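PDB 2NRH: type III pantothenate kinase from Campylobacter jejuni, which probably phosphorylates pantothenate with ATP, the first step of coenzyme A biosynthesis, working as a homodimer that needs potassium or ammonium. Local coordinates for residues Q36-K48 / Q54-F66. The protein carries 2 engineered substitutions. Numbering follows the deposited sequence.
Engineered in segment 54-66: N56 (natural residue Lys).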
ATOM      1  N   GLN B  36     -19.292  33.733  14.711  1.00 70.50           N
ATOM      2  CA  GLN B  36     -18.826  34.199  13.380  1.00 70.77           C
ATOM      3  C   GLN B  36     -18.942  33.176  12.254  1.00 70.09           C
ATOM      4  O   GLN B  36     -18.856  31.972  12.488  1.00 70.27           O
ATOM      5  CB  GLN B  36     -17.402  34.809  13.397  1.00 70.84           C
ATOM      6  CG  GLN B  36     -16.201  33.812  13.410  1.00 72.16           C
ATOM      7  CD  GLN B  36     -14.923  34.347  12.669  1.00 71.39           C
ATOM      8  OE1 GLN B  36     -14.946  34.656  11.468  1.00 68.18           O
ATOM      9  NE2 GLN B  36     -13.814  34.404  13.395  1.00 71.93           N
ATOM     10  N   LYS B  37     -19.152  33.685  11.039  1.00 69.32           N
ATOM     11  CA  LYS B  37     -19.142  32.888   9.810  1.00 69.13           C
ATOM     12  C   LYS B  37     -17.964  31.909   9.770  1.00 67.30           C
ATOM     13  O   LYS B  37     -16.796  32.287  10.020  1.00 67.66           O
ATOM     14  CB  LYS B  37     -19.060  33.799   8.568  1.00 69.74           C
ATOM     15  CG  LYS B  37     -20.377  33.997   7.852  1.00 71.59           C
ATOM     16  CD  LYS B  37     -20.243  34.946   6.673  1.00 71.06           C
ATOM     17  CE  LYS B  37     -21.636  35.432   6.195  1.00 75.39           C
ATOM     18  NZ  LYS B  37     -22.346  36.425   7.101  1.00 75.09           N
ATOM     19  N   ILE B  38     -18.293  30.657   9.464  1.00 64.35           N
ATOM     20  CA  ILE B  38     -17.297  29.681   9.111  1.00 61.61           C
ATOM     21  C   ILE B  38     -17.564  29.129   7.705  1.00 59.86           C
ATOM     22  O   ILE B  38     -18.591  28.501   7.467  1.00 58.85           O
ATOM     23  CB  ILE B  38     -17.231  28.518  10.142  1.00 61.83           C
ATOM     24  CG1 ILE B  38     -16.885  29.058  11.543  1.00 62.62           C
ATOM     25  CG2 ILE B  38     -16.212  27.487   9.670  1.00 58.85           C
ATOM     26  CD1 ILE B  38     -17.004  28.035  12.748  1.00 61.25           C
ATOM     27  N   PHE B  39     -16.620  29.356   6.799  1.00 57.79           N
ATOM     28  CA  PHE B  39     -16.610  28.728   5.469  1.00 56.56           C
ATOM     29  C   PHE B  39     -16.053  27.324   5.510  1.00 55.72           C
ATOM     30  O   PHE B  39     -15.073  27.067   6.186  1.00 56.99           O
ATOM     31  CB  PHE B  39     -15.826  29.611   4.517  1.00 56.61           C
ATOM     32  CG  PHE B  39     -16.404  31.002   4.433  1.00 59.17           C
ATOM     33  CD1 PHE B  39     -17.525  31.260   3.603  1.00 59.06           C
ATOM     34  CD2 PHE B  39     -15.906  32.031   5.236  1.00 58.10           C
ATOM     35  CE1 PHE B  39     -18.113  32.546   3.525  1.00 59.49           C
ATOM     36  CE2 PHE B  39     -16.491  33.328   5.159  1.00 60.32           C
ATOM     37  CZ  PHE B  39     -17.597  33.571   4.288  1.00 59.24           C
ATOM     38  N   TYR B  40     -16.691  26.378   4.839  1.00 54.38           N
ATOM     39  CA  TYR B  40     -16.228  25.028   4.987  1.00 53.04           C
ATOM     40  C   TYR B  40     -16.286  24.220   3.703  1.00 52.85           C
ATOM     41  O   TYR B  40     -17.020  24.568   2.782  1.00 53.44           O
ATOM     42  CB  TYR B  40     -16.985  24.340   6.125  1.00 51.57           C
ATOM     43  CG  TYR B  40     -18.376  23.892   5.791  1.00 52.03           C
ATOM     44  CD1 TYR B  40     -18.609  22.595   5.344  1.00 52.54           C
ATOM     45  CD2 TYR B  40     -19.485  24.761   5.925  1.00 51.85           C
ATOM     46  CE1 TYR B  40     -19.907  22.145   5.033  1.00 50.75           C
ATOM     47  CE2 TYR B  40     -20.788  24.322   5.619  1.00 50.63           C
ATOM     48  CZ  TYR B  40     -20.993  23.013   5.180  1.00 52.08           C
ATOM     49  OH  TYR B  40     -22.255  22.556   4.865  1.00 47.50           O
ATOM     50  N   ILE B  41     -15.490  23.150   3.664  1.00 51.44           N
ATOM     51  CA  ILE B  41     -15.737  21.947   2.834  1.00 48.29           C
ATOM     52  C   ILE B  41     -15.767  20.685   3.754  1.00 47.47           C
ATOM     53  O   ILE B  41     -15.169  20.639   4.840  1.00 46.29           O
ATOM     54  CB  ILE B  41     -14.693  21.792   1.756  1.00 48.03           C
ATOM     55  CG1 ILE B  41     -13.314  21.487   2.366  1.00 46.94           C
ATOM     56  CG2 ILE B  41     -14.653  23.044   0.845  1.00 47.12           C
ATOM     57  CD1 ILE B  41     -12.241  21.304   1.342  1.00 45.92           C
ATOM     58  N   ASN B  42     -16.463  19.651   3.314  1.00 47.09           N
ATOM     59  CA  ASN B  42     -16.686  18.476   4.158  1.00 46.15           C
ATOM     60  C   ASN B  42     -16.769  17.207   3.308  1.00 44.61           C
ATOM     61  O   ASN B  42     -17.459  17.200   2.305  1.00 42.20           O
ATOM     62  CB  ASN B  42     -17.970  18.681   4.997  1.00 45.99           C
ATOM     63  CG  ASN B  42     -18.423  17.409   5.657  1.00 46.97           C
ATOM     64  OD1 ASN B  42     -17.662  16.784   6.404  1.00 47.57           O
ATOM     65  ND2 ASN B  42     -19.668  17.010   5.394  1.00 45.26           N
ATOM     66  N   VAL B  43     -16.031  16.164   3.707  1.00 44.77           N
ATOM     67  CA  VAL B  43     -16.135  14.830   3.088  1.00 44.94           C
ATOM     68  C   VAL B  43     -16.788  13.848   4.054  1.00 45.58           C
ATOM     69  O   VAL B  43     -17.036  12.726   3.730  1.00 46.16           O
ATOM     70  CB  VAL B  43     -14.736  14.230   2.600  1.00 45.41           C
ATOM     71  CG1 VAL B  43     -14.116  15.110   1.537  1.00 41.90           C
ATOM     72  CG2 VAL B  43     -13.776  13.951   3.786  1.00 44.30           C
ATOM     73  N   ASN B  44     -17.066  14.290   5.253  1.00 46.54           N
ATOM     74  CA  ASN B  44     -17.669  13.427   6.216  1.00 48.54           C
ATOM     75  C   ASN B  44     -19.215  13.302   5.993  1.00 49.73           C
ATOM     76  O   ASN B  44     -19.997  14.239   6.230  1.00 48.64           O
ATOM     77  CB  ASN B  44     -17.325  13.947   7.621  1.00 47.30           C
ATOM     78  CG  ASN B  44     -17.679  12.976   8.696  1.00 47.11           C
ATOM     79  OD1 ASN B  44     -18.708  12.281   8.616  1.00 48.36           O
ATOM     80  ND2 ASN B  44     -16.841  12.910   9.737  1.00 43.91           N
ATOM     81  N   GLU B  45     -19.648  12.136   5.571  1.00 51.08           N
ATOM     82  CA  GLU B  45     -21.051  11.983   5.215  1.00 53.70           C
ATOM     83  C   GLU B  45     -21.918  12.051   6.467  1.00 53.62           C
ATOM     84  O   GLU B  45     -23.140  12.330   6.408  1.00 53.74           O
ATOM     85  CB  GLU B  45     -21.220  10.622   4.598  1.00 55.57           C
ATOM     86  CG  GLU B  45     -20.363  10.416   3.336  1.00 63.52           C
ATOM     87  CD  GLU B  45     -21.003  11.066   2.150  1.00 72.12           C
ATOM     88  OE1 GLU B  45     -22.233  10.854   1.966  1.00 76.18           O
ATOM     89  OE2 GLU B  45     -20.291  11.803   1.428  1.00 77.50           O
ATOM     90  N   HIS B  46     -21.271  11.759   7.588  1.00 52.06           N
ATOM     91  CA  HIS B  46     -21.932  11.656   8.838  1.00 51.77           C
ATOM     92  C   HIS B  46     -22.264  13.032   9.404  1.00 52.19           C
ATOM     93  O   HIS B  46     -23.093  13.129  10.305  1.00 52.42           O
ATOM     94  CB  HIS B  46     -21.081  10.807   9.799  1.00 50.55           C
ATOM     95  CG  HIS B  46     -20.933   9.391   9.350  1.00 49.63           C
ATOM     96  ND1 HIS B  46     -21.975   8.490   9.366  1.00 51.69           N
ATOM     97  CD2 HIS B  46     -19.885   8.736   8.810  1.00 51.57           C
ATOM     98  CE1 HIS B  46     -21.563   7.329   8.891  1.00 54.73           C
ATOM     99  NE2 HIS B  46     -20.301   7.458   8.518  1.00 50.83           N
ATOM    100  N   LEU B  47     -21.639  14.091   8.890  1.00 52.44           N
ATOM    101  CA  LEU B  47     -21.754  15.388   9.531  1.00 54.04           C
ATOM    102  C   LEU B  47     -22.596  16.335   8.741  1.00 55.04           C
ATOM    103  O   LEU B  47     -22.731  17.508   9.117  1.00 54.76           O
ATOM    104  CB  LEU B  47     -20.382  16.048   9.842  1.00 53.79           C
ATOM    105  CG  LEU B  47     -19.299  15.409  10.743  1.00 55.33           C
ATOM    106  CD1 LEU B  47     -18.101  16.302  10.822  1.00 51.54           C
ATOM    107  CD2 LEU B  47     -19.771  15.030  12.146  1.00 57.43           C
ATOM    108  N   LYS B  48     -23.138  15.847   7.633  1.00 57.14           N
ATOM    109  CA  LYS B  48     -23.982  16.669   6.772  1.00 59.72           C
ATOM    110  C   LYS B  48     -25.247  17.322   7.425  1.00 61.03           C
ATOM    111  O   LYS B  48     -25.493  18.503   7.225  1.00 62.01           O
ATOM    112  CB  LYS B  48     -24.305  15.923   5.491  1.00 60.50           C
ATOM    113  CG  LYS B  48     -23.089  15.788   4.569  1.00 60.30           C
ATOM    114  CD  LYS B  48     -23.530  15.247   3.217  1.00 66.70           C
ATOM    115  CE  LYS B  48     -22.377  14.626   2.343  1.00 67.79           C
ATOM    116  NZ  LYS B  48     -21.021  15.276   2.369  1.00 70.12           N
ATOM    117  N   GLN B  54     -26.155  24.253  11.636  1.00 65.74           N
ATOM    118  CA  GLN B  54     -25.299  25.389  12.053  1.00 65.45           C
ATOM    119  C   GLN B  54     -25.383  26.473  10.997  1.00 65.85           C
ATOM    120  O   GLN B  54     -24.763  26.361   9.945  1.00 64.98           O
ATOM    121  CB  GLN B  54     -23.836  24.987  12.196  1.00 65.51           C
ATOM    122  CG  GLN B  54     -23.537  23.727  13.020  1.00 66.52           C
ATOM    123  CD  GLN B  54     -24.428  23.576  14.259  1.00 67.06           C
ATOM    124  OE1 GLN B  54     -24.431  24.427  15.126  1.00 68.87           O
ATOM    125  NE2 GLN B  54     -25.161  22.467  14.344  1.00 67.60           N
ATOM    126  N   LYS B  55     -26.157  27.513  11.276  1.00 66.24           N
ATOM    127  CA  LYS B  55     -26.391  28.591  10.295  1.00 68.22           C
ATOM    128  C   LYS B  55     -25.160  29.429  10.017  1.00 66.49           C
ATOM    129  O   LYS B  55     -25.036  29.981   8.946  1.00 66.07           O
ATOM    130  CB  LYS B  55     -27.571  29.479  10.715  1.00 68.58           C
ATOM    131  CG  LYS B  55     -28.853  28.658  10.910  1.00 70.81           C
ATOM    132  CD  LYS B  55     -29.953  29.380  11.741  1.00 71.57           C
ATOM    133  CE  LYS B  55     -31.041  28.335  12.124  1.00 73.29           C
ATOM    134  NZ  LYS B  55     -32.200  28.899  12.861  1.00 75.43           N
ATOM    135  N   ASN B  56     -24.242  29.494  10.975  1.00 65.81           N
ATOM    136  CA  ASN B  56     -22.991  30.195  10.767  1.00 65.53           C
ATOM    137  C   ASN B  56     -22.032  29.444   9.841  1.00 64.21           C
ATOM    138  O   ASN B  56     -20.999  29.984   9.448  1.00 64.69           O
ATOM    139  CB  ASN B  56     -22.320  30.552  12.106  1.00 65.95           C
ATOM    140  CG  ASN B  56     -21.886  29.319  12.897  1.00 68.55           C
ATOM    141  OD1 ASN B  56     -22.652  28.368  13.028  1.00 75.27           O
ATOM    142  ND2 ASN B  56     -20.671  29.337  13.445  1.00 68.68           N
ATOM    143  N   PHE B  57     -22.374  28.206   9.493  1.00 62.41           N
ATOM    144  CA  PHE B  57     -21.530  27.400   8.627  1.00 61.01           C
ATOM    145  C   PHE B  57     -21.960  27.424   7.126  1.00 59.57           C
ATOM    146  O   PHE B  57     -23.118  27.148   6.778  1.00 58.18           O
ATOM    147  CB  PHE B  57     -21.478  25.962   9.135  1.00 61.85           C
ATOM    148  CG  PHE B  57     -20.343  25.668  10.074  1.00 62.33           C
ATOM    149  CD1 PHE B  57     -20.465  25.913  11.437  1.00 63.16           C
ATOM    150  CD2 PHE B  57     -19.178  25.075   9.602  1.00 61.27           C
ATOM    151  CE1 PHE B  57     -19.418  25.582  12.325  1.00 65.52           C
ATOM    152  CE2 PHE B  57     -18.124  24.743  10.477  1.00 63.75           C
ATOM    153  CZ  PHE B  57     -18.233  24.991  11.830  1.00 64.17           C
ATOM    154  N   ILE B  58     -20.994  27.733   6.263  1.00 57.58           N
ATOM    155  CA  ILE B  58     -21.255  28.123   4.895  1.00 56.87           C
ATOM    156  C   ILE B  58     -20.405  27.308   3.902  1.00 55.93           C
ATOM    157  O   ILE B  58     -19.176  27.440   3.848  1.00 56.81           O
ATOM    158  CB  ILE B  58     -21.034  29.634   4.742  1.00 57.33           C
ATOM    159  CG1 ILE B  58     -22.195  30.339   5.450  1.00 58.19           C
ATOM    160  CG2 ILE B  58     -20.901  30.021   3.243  1.00 55.48           C
ATOM    161  CD1 ILE B  58     -21.880  31.665   5.883  1.00 62.20           C
ATOM    162  N   ASN B  59     -21.087  26.458   3.144  1.00 54.38           N
ATOM    163  CA  ASN B  59     -20.475  25.393   2.355  1.00 53.77           C
ATOM    164  C   ASN B  59     -19.878  25.983   1.079  1.00 54.14           C
ATOM    165  O   ASN B  59     -20.571  26.678   0.312  1.00 53.35           O
ATOM    166  CB  ASN B  59     -21.520  24.311   2.074  1.00 52.70           C
ATOM    167  CG  ASN B  59     -20.935  23.043   1.463  1.00 52.17           C
ATOM    168  OD1 ASN B  59     -19.744  22.909   1.222  1.00 48.72           O
ATOM    169  ND2 ASN B  59     -21.811  22.119   1.164  1.00 51.39           N
ATOM    170  N   LEU B  60     -18.578  25.775   0.895  1.00 53.43           N
ATOM    171  CA  LEU B  60     -17.929  26.307  -0.270  1.00 53.33           C
ATOM    172  C   LEU B  60     -18.002  25.365  -1.456  1.00 53.73           C
ATOM    173  O   LEU B  60     -17.666  25.758  -2.595  1.00 52.54           O
ATOM    174  CB  LEU B  60     -16.468  26.644   0.013  1.00 53.11           C
ATOM    175  CG  LEU B  60     -16.032  27.854   0.840  1.00 52.70           C
ATOM    176  CD1 LEU B  60     -14.553  28.111   0.537  1.00 50.01           C
ATOM    177  CD2 LEU B  60     -16.871  29.142   0.646  1.00 49.23           C
ATOM    178  N   GLU B  61     -18.364  24.105  -1.188  1.00 53.78           N
ATOM    179  CA  GLU B  61     -18.334  23.091  -2.254  1.00 54.31           C
ATOM    180  C   GLU B  61     -19.031  23.514  -3.557  1.00 54.91           C
ATOM    181  O   GLU B  61     -18.474  23.298  -4.626  1.00 54.82           O
ATOM    182  CB  GLU B  61     -18.888  21.750  -1.775  1.00 54.27           C
ATOM    183  CG  GLU B  61     -19.018  20.683  -2.846  1.00 53.16           C
ATOM    184  CD  GLU B  61     -19.057  19.272  -2.211  1.00 55.13           C
ATOM    185  OE1 GLU B  61     -19.144  19.212  -0.970  1.00 52.24           O
ATOM    186  OE2 GLU B  61     -19.040  18.244  -2.936  1.00 55.77           O
ATOM    187  N   PRO B  62     -20.259  24.100  -3.467  1.00 56.04           N
ATOM    188  CA  PRO B  62     -20.987  24.494  -4.702  1.00 56.40           C
ATOM    189  C   PRO B  62     -20.271  25.514  -5.573  1.00 57.17           C
ATOM    190  O   PRO B  62     -20.598  25.611  -6.751  1.00 58.98           O
ATOM    191  CB  PRO B  62     -22.325  25.077  -4.172  1.00 56.17           C
ATOM    192  CG  PRO B  62     -22.483  24.411  -2.747  1.00 56.73           C
ATOM    193  CD  PRO B  62     -21.054  24.387  -2.245  1.00 56.01           C
ATOM    194  N   TYR B  63     -19.307  26.249  -5.025  1.00 56.75           N
ATOM    195  CA  TYR B  63     -18.590  27.292  -5.765  1.00 57.89           C
ATOM    196  C   TYR B  63     -17.396  26.783  -6.568  1.00 58.60           C
ATOM    197  O   TYR B  63     -16.863  27.493  -7.444  1.00 58.37           O
ATOM    198  CB  TYR B  63     -18.171  28.420  -4.819  1.00 58.48           C
ATOM    199  CG  TYR B  63     -19.360  29.080  -4.169  1.00 61.66           C
ATOM    200  CD1 TYR B  63     -20.003  30.149  -4.797  1.00 62.50           C
ATOM    201  CD2 TYR B  63     -19.883  28.617  -2.945  1.00 61.39           C
ATOM    202  CE1 TYR B  63     -21.091  30.758  -4.232  1.00 62.15           C
ATOM    203  CE2 TYR B  63     -20.993  29.214  -2.372  1.00 60.69           C
ATOM    204  CZ  TYR B  63     -21.584  30.299  -3.029  1.00 63.48           C
ATOM    205  OH  TYR B  63     -22.703  30.938  -2.504  1.00 66.04           O
ATOM    206  N   PHE B  64     -16.982  25.545  -6.283  1.00 59.22           N
ATOM    207  CA  PHE B  64     -15.805  24.974  -6.936  1.00 59.08           C
ATOM    208  C   PHE B  64     -16.128  24.544  -8.350  1.00 59.52           C
ATOM    209  O   PHE B  64     -16.827  23.561  -8.538  1.00 60.82           O
ATOM    210  CB  PHE B  64     -15.258  23.778  -6.123  1.00 59.19           C
ATOM    211  CG  PHE B  64     -14.272  24.176  -5.035  1.00 57.15           C
ATOM    212  CD1 PHE B  64     -12.922  24.345  -5.326  1.00 55.07           C
ATOM    213  CD2 PHE B  64     -14.707  24.400  -3.752  1.00 56.11           C
ATOM    214  CE1 PHE B  64     -12.047  24.730  -4.356  1.00 55.35           C
ATOM    215  CE2 PHE B  64     -13.837  24.809  -2.765  1.00 54.04           C
ATOM    216  CZ  PHE B  64     -12.506  24.962  -3.058  1.00 55.95           C
ATOM    217  N   LEU B  65     -15.614  25.252  -9.356  1.00 59.76           N
ATOM    218  CA  LEU B  65     -15.709  24.745 -10.736  1.00 59.25           C
ATOM    219  C   LEU B  65     -14.361  24.160 -11.235  1.00 58.75           C
ATOM    220  O   LEU B  65     -13.324  24.841 -11.370  1.00 60.90           O
ATOM    221  CB  LEU B  65     -16.352  25.783 -11.696  1.00 60.10           C
ATOM    222  CG  LEU B  65     -17.601  26.565 -11.172  1.00 60.71           C
ATOM    223  CD1 LEU B  65     -18.227  27.365 -12.238  1.00 61.45           C
ATOM    224  CD2 LEU B  65     -18.700  25.702 -10.442  1.00 61.53           C
ATOM    225  N   PHE B  66     -14.379  22.872 -11.520  1.00 56.07           N
ATOM    226  CA  PHE B  66     -13.167  22.136 -11.660  1.00 53.88           C
ATOM    227  C   PHE B  66     -13.388  21.113 -12.737  1.00 52.71           C
ATOM    228  O   PHE B  66     -14.294  20.336 -12.650  1.00 52.87           O
ATOM    229  CB  PHE B  66     -12.853  21.495 -10.289  1.00 54.14           C
ATOM    230  CG  PHE B  66     -11.620  20.668 -10.266  1.00 52.17           C
ATOM    231  CD1 PHE B  66     -10.374  21.260 -10.305  1.00 53.36           C
ATOM    232  CD2 PHE B  66     -11.713  19.286 -10.163  1.00 52.53           C
ATOM    233  CE1 PHE B  66      -9.238  20.500 -10.278  1.00 54.77           C
ATOM    234  CE2 PHE B  66     -10.599  18.537 -10.099  1.00 51.92           C
ATOM    235  CZ  PHE B  66      -9.343  19.135 -10.187  1.00 54.75           C
TER
HETATM  236  O   HOH W   1     -18.499  20.316   1.422  1.00 47.93           O
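Y40 and F57 meet in an offset edge-to-face pair, the edge of F57 toward the face of Y40, with ring planes at 63°. They lie on one face of two parallel strands, 38-42 and 57-59. I38 lies alongside F57, and its CB sits over the centre of that ring, 3.9 Å from the centroid. Farther along, the Y40 ring stacks on the N59 amide, the planes 15° apart. Chi1 of Y40, 77°, sets CG between backbone N and carbonyl carbon and swings the ring across the neighbouring strand. The packing is close here: Y40 CE2 is 3.4 Å from N59 CA. Four backbone bonds join the strands, from I38 N to N56 O at one end to L60 N to Y40 O, 2.7 Å, at the other. On the opposite face F39 CD1 touches I58 CG2 and L60 CD2; helix 194-204 packs against L60.

The K37 end is more exposed, though K37 CG still presses on I58 CD1. There the engineered N56 gives Q36 O only a weak bond from ND2, 3.3 Å. At the other end a water accepts from N42 N and lies within hydrogen-bonding distance of N59 OD1 and E61 OE1. N59 OD1 also takes E61 N in an Asx turn, 3.0 Å. Strand 57-59 is the outermost strand of its sheet within the chain, and helix 48-53 links the pair in a beta-alpha-beta unit, as in the ASKHA (actin-like ATPase) fold.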